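Local atomic coordinates of multi-copper Oxidase CueO (Ochrobactrum, PDB entry 6EVG), a protein that probably oxidises phenolic and lignin-related substrates as a laccase-like multicopper oxidase, passing the electrons through its copper centres to molecular oxygen. Residues V215-N226 and P266-S277. Sequence-based numbering, arbitrary orientation.
Sequences VPASIVRLRILN and PGERYEVLVDFS. With EDO (1,2-ethanediol), chain D.
V220, L222 and I224 pair in antiparallel register with V274, V272 and Y270, joining strands 219-226 and 269-275 inside a beta-sandwich, the cupredoxin-like fold of multicopper oxidases. Paired backbone hydrogen bonds at these three positions make the ladder regular. On the face carrying these residues, branched side chains fill the core: L222 CB lies 3.8 Å from V272 CG2, while I224 CD1 reaches the same methyl. F276 closes this layer, its ring held between V215 CG2 on one face, 3.8 Å from the ring centroid, and V274 CG1 on the other.

The opposite face, shared with I219, L225 and L273, buries a charged cluster of R221, R223 and E271. With CG anti to the backbone N (chi1 -180°) and an extended chain, R221 brings NE and NH2 side-on to a single oxygen in a salt bridge, each 2.8 Å from E271 OE1. The guanidinium and carboxylate planes lie only 11° apart. R221 NH1 pairs with D157. R223 runs alongside E271 and holds OE1 over its guanidinium face, a contact of charges with no N-H aimed at the oxygen, whereas its NE pairs with D170. A leucine in place of R221 would probably leave E271 OE1 without its two N-H donors and deprive D157 of this charged partner.

Packing thins toward the more exposed end at A217, D275 and S277, where across the strands I219 CD1 meets D275 CG at 3.5 Å. The short polar side chains of D275 and S277 suit a turn here: D275 OD1 accepts S277 N at 2.9 Å, which makes an Asx turn, and S277 OG bonds to the same oxygen from the same face of the carboxylate.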
loop_
_atom_site.group_PDB
_atom_site.type_symbol
_atom_site.label_atom_id
_atom_site.label_comp_id
_atom_site.label_asym_id
_atom_site.label_seq_id
_atom_site.Cartn_x
_atom_site.Cartn_y
_atom_site.Cartn_z
ATOM N N VAL A 215 9.495 16.308 16.130
ATOM C CA VAL A 215 10.375 15.142 16.203
ATOM C C VAL A 215 11.557 15.457 17.106
ATOM O O VAL A 215 11.951 16.640 17.248
ATOM C CB VAL A 215 10.869 14.698 14.810
ATOM C CG1 VAL A 215 9.727 14.054 14.013
ATOM C CG2 VAL A 215 11.516 15.840 14.047
ATOM N N PRO A 216 12.164 14.439 17.724
ATOM C CA PRO A 216 13.422 14.643 18.444
ATOM C C PRO A 216 14.568 14.970 17.492
ATOM O O PRO A 216 14.515 14.637 16.305
ATOM C CB PRO A 216 13.629 13.306 19.166
ATOM C CG PRO A 216 12.935 12.322 18.226
ATOM C CD PRO A 216 11.775 13.020 17.674
ATOM N N ALA A 217 15.623 15.574 18.053
ATOM C CA ALA A 217 16.847 15.830 17.318
ATOM C C ALA A 217 17.690 14.564 17.307
ATOM O O ALA A 217 18.745 14.476 17.924
ATOM C CB ALA A 217 17.605 16.993 17.930
ATOM N N SER A 218 17.234 13.580 16.530
ATOM C CA SER A 218 17.826 12.270 16.485
ATOM C C SER A 218 17.401 11.592 15.166
ATOM O O SER A 218 16.757 12.204 14.323
ATOM C CB SER A 218 17.422 11.456 17.730
ATOM O OG SER A 218 16.035 11.211 17.738
ATOM N N ILE A 219 17.713 10.319 15.078
ATOM C CA ILE A 219 17.280 9.511 13.902
ATOM C C ILE A 219 15.832 9.079 14.117
ATOM O O ILE A 219 15.463 8.498 15.155
ATOM C CB ILE A 219 18.182 8.272 13.760
ATOM C CG1 ILE A 219 19.648 8.554 13.695
ATOM C CG2 ILE A 219 17.705 7.434 12.552
ATOM C CD1 ILE A 219 20.037 9.387 12.608
ATOM N N VAL A 220 15.000 9.366 13.107
ATOM C CA VAL A 220 13.580 9.079 13.138
ATOM C C VAL A 220 13.243 8.136 12.005
ATOM O O VAL A 220 13.669 8.310 10.879
ATOM C CB VAL A 220 12.794 10.400 13.055
ATOM C CG1 VAL A 220 11.286 10.176 12.853
ATOM C CG2 VAL A 220 13.045 11.230 14.288
ATOM N N ARG A 221 12.407 7.139 12.323
ATOM C CA ARG A 221 11.881 6.176 11.349
ATOM C C ARG A 221 10.518 6.637 10.872
ATOM O O ARG A 221 9.619 6.858 11.705
ATOM C CB ARG A 221 11.808 4.830 12.031
ATOM C CG ARG A 221 11.309 3.653 11.274
ATOM C CD ARG A 221 11.342 2.430 12.282
ATOM N NE ARG A 221 11.106 1.168 11.637
ATOM C CZ ARG A 221 11.196 0.033 12.343
ATOM N NH1 ARG A 221 11.534 0.094 13.648
ATOM N NH2 ARG A 221 10.962 -1.114 11.741
ATOM N N LEU A 222 10.374 6.763 9.554
ATOM C CA LEU A 222 9.085 7.105 8.932
ATOM C C LEU A 222 8.667 5.886 8.141
ATOM O O LEU A 222 9.381 5.388 7.274
ATOM C CB LEU A 222 9.254 8.312 7.986
ATOM C CG LEU A 222 9.860 9.576 8.633
ATOM C CD1 LEU A 222 10.108 10.650 7.570
ATOM C CD2 LEU A 222 8.969 10.118 9.729
ATOM N N ARG A 223 7.451 5.389 8.446
ATOM C CA ARG A 223 6.889 4.222 7.780
ATOM C C ARG A 223 5.866 4.774 6.793
ATOM O O ARG A 223 4.780 5.219 7.182
ATOM C CB ARG A 223 6.285 3.258 8.763
ATOM C CG ARG A 223 7.262 2.766 9.823
ATOM C CD ARG A 223 6.790 1.533 10.498
ATOM N NE ARG A 223 7.483 1.213 11.717
ATOM C CZ ARG A 223 7.712 -0.027 12.159
ATOM N NH1 ARG A 223 7.588 -1.070 11.336
ATOM N NH2 ARG A 223 8.045 -0.184 13.399
ATOM N N ILE A 224 6.239 4.817 5.494
ATOM C CA ILE A 224 5.498 5.563 4.483
ATOM C C ILE A 224 4.691 4.569 3.618
ATOM O O ILE A 224 5.231 3.632 3.074
ATOM C CB ILE A 224 6.427 6.381 3.589
ATOM C CG1 ILE A 224 7.356 7.295 4.460
ATOM C CG2 ILE A 224 5.587 7.227 2.627
ATOM C CD1 ILE A 224 8.377 8.090 3.643
ATOM N N LEU A 225 3.390 4.852 3.540
ATOM C CA LEU A 225 2.455 4.114 2.675
ATOM C C LEU A 225 1.839 5.124 1.678
ATOM O O LEU A 225 1.385 6.200 2.078
ATOM C CB LEU A 225 1.323 3.518 3.521
ATOM C CG LEU A 225 0.099 3.017 2.726
ATOM C CD1 LEU A 225 0.377 1.813 1.851
ATOM C CD2 LEU A 225 -1.012 2.689 3.717
ATOM N N ASN A 226 1.779 4.735 0.382
ATOM C CA ASN A 226 0.926 5.465 -0.554
ATOM C C ASN A 226 -0.454 4.807 -0.551
ATOM O O ASN A 226 -0.606 3.682 -1.023
ATOM C CB ASN A 226 1.548 5.454 -1.953
ATOM C CG ASN A 226 0.668 6.158 -2.942
ATOM O OD1 ASN A 226 -0.497 6.411 -2.727
ATOM N ND2 ASN A 226 1.277 6.516 -4.105
ATOM N N PRO A 266 0.835 3.577 -5.432
ATOM C CA PRO A 266 -0.244 3.076 -4.565
ATOM C C PRO A 266 -0.032 1.639 -4.134
ATOM O O PRO A 266 0.156 0.756 -4.973
ATOM C CB PRO A 266 -1.491 3.267 -5.434
ATOM C CG PRO A 266 -1.151 4.491 -6.268
ATOM C CD PRO A 266 0.306 4.295 -6.602
ATOM N N GLY A 267 -0.137 1.428 -2.820
ATOM C CA GLY A 267 0.058 0.111 -2.250
ATOM C C GLY A 267 1.433 -0.223 -1.774
ATOM O O GLY A 267 1.587 -1.160 -0.966
ATOM N N GLU A 268 2.452 0.508 -2.231
ATOM C CA GLU A 268 3.806 0.309 -1.763
ATOM C C GLU A 268 4.019 0.940 -0.407
ATOM O O GLU A 268 3.414 1.954 -0.053
ATOM C CB GLU A 268 4.835 0.909 -2.744
ATOM C CG GLU A 268 4.935 0.245 -4.100
ATOM C CD GLU A 268 6.178 0.791 -4.829
ATOM O OE1 GLU A 268 6.054 1.875 -5.446
ATOM O OE2 GLU A 268 7.240 0.125 -4.729
ATOM N N ARG A 269 4.985 0.315 0.288
ATOM C CA ARG A 269 5.465 0.849 1.567
ATOM C C ARG A 269 6.972 0.947 1.530
ATOM O O ARG A 269 7.653 0.057 1.024
ATOM C CB ARG A 269 5.081 -0.043 2.779
ATOM C CG ARG A 269 3.590 -0.098 3.097
ATOM C CD ARG A 269 2.806 -1.103 2.266
ATOM N NE ARG A 269 3.144 -2.463 2.644
ATOM C CZ ARG A 269 3.011 -3.517 1.851
ATOM N NH1 ARG A 269 2.584 -3.390 0.585
ATOM N NH2 ARG A 269 3.293 -4.734 2.327
ATOM N N TYR A 270 7.511 2.001 2.164
ATOM C CA TYR A 270 8.941 2.087 2.428
ATOM C C TYR A 270 9.118 2.616 3.859
ATOM O O TYR A 270 8.456 3.581 4.265
ATOM C CB TYR A 270 9.653 3.036 1.469
ATOM C CG TYR A 270 9.723 2.493 0.054
ATOM C CD1 TYR A 270 10.738 1.634 -0.320
ATOM C CD2 TYR A 270 8.752 2.786 -0.881
ATOM C CE1 TYR A 270 10.795 1.123 -1.622
ATOM C CE2 TYR A 270 8.803 2.290 -2.174
ATOM C CZ TYR A 270 9.822 1.453 -2.516
ATOM O OH TYR A 270 9.877 0.877 -3.801
ATOM N N GLU A 271 10.063 2.003 4.571
ATOM C CA GLU A 271 10.486 2.540 5.886
ATOM C C GLU A 271 11.831 3.237 5.681
ATOM O O GLU A 271 12.756 2.638 5.089
ATOM C CB GLU A 271 10.615 1.444 6.916
ATOM C CG GLU A 271 9.363 0.598 7.130
ATOM C CD GLU A 271 9.486 -0.395 8.244
ATOM O OE1 GLU A 271 9.983 -0.043 9.316
ATOM O OE2 GLU A 271 9.125 -1.557 8.028
ATOM N N VAL A 272 11.897 4.490 6.122
ATOM C CA VAL A 272 13.101 5.297 5.932
ATOM C C VAL A 272 13.524 5.892 7.249
ATOM O O VAL A 272 12.732 6.156 8.155
ATOM C CB VAL A 272 12.860 6.390 4.904
ATOM C CG1 VAL A 272 12.436 5.798 3.569
ATOM C CG2 VAL A 272 11.946 7.481 5.374
ATOM N N LEU A 273 14.836 6.105 7.376
ATOM C CA LEU A 273 15.388 6.838 8.528
ATOM C C LEU A 273 15.859 8.194 8.046
ATOM O O LEU A 273 16.574 8.295 7.055
ATOM C CB LEU A 273 16.546 6.066 9.155
ATOM C CG LEU A 273 16.303 4.656 9.603
ATOM C CD1 LEU A 273 17.468 4.044 10.320
ATOM C CD2 LEU A 273 15.084 4.419 10.366
ATOM N N VAL A 274 15.518 9.214 8.834
ATOM C CA VAL A 274 15.896 10.590 8.566
ATOM C C VAL A 274 16.568 11.128 9.823
ATOM O O VAL A 274 16.081 10.945 10.914
ATOM C CB VAL A 274 14.675 11.455 8.163
ATOM C CG1 VAL A 274 15.077 12.923 7.991
ATOM C CG2 VAL A 274 14.017 10.913 6.920
ATOM N N ASP A 275 17.723 11.791 9.639
ATOM C CA ASP A 275 18.464 12.369 10.761
ATOM C C ASP A 275 18.013 13.786 10.998
ATOM O O ASP A 275 18.262 14.663 10.173
ATOM C CB ASP A 275 19.967 12.301 10.474
ATOM C CG ASP A 275 20.814 12.639 11.696
ATOM O OD1 ASP A 275 20.296 13.029 12.720
ATOM O OD2 ASP A 275 22.034 12.418 11.557
ATOM N N PHE A 276 17.387 14.035 12.158
ATOM C CA PHE A 276 16.928 15.369 12.573
ATOM C C PHE A 276 17.873 16.024 13.577
ATOM O O PHE A 276 17.544 17.056 14.166
ATOM C CB PHE A 276 15.475 15.301 13.060
ATOM C CG PHE A 276 14.472 15.026 11.965
ATOM C CD1 PHE A 276 14.022 16.026 11.113
ATOM C CD2 PHE A 276 13.938 13.787 11.816
ATOM C CE1 PHE A 276 13.055 15.735 10.141
ATOM C CE2 PHE A 276 12.956 13.522 10.865
ATOM C CZ PHE A 276 12.549 14.464 10.005
ATOM N N SER A 277 19.061 15.449 13.734
ATOM C CA SER A 277 19.933 15.882 14.805
ATOM C C SER A 277 20.457 17.263 14.683
ATOM O O SER A 277 20.804 17.890 15.715
ATOM C CB SER A 277 21.108 14.942 15.043
ATOM O OG SER A 277 21.999 14.924 13.970
HETATM C C1 EDO D . 9.670 -0.163 -7.495
HETATM O O1 EDO D . 8.261 -0.210 -7.284
HETATM C C2 EDO D . 9.968 -0.353 -8.963
HETATM O O2 EDO D . 9.489 0.731 -9.776
#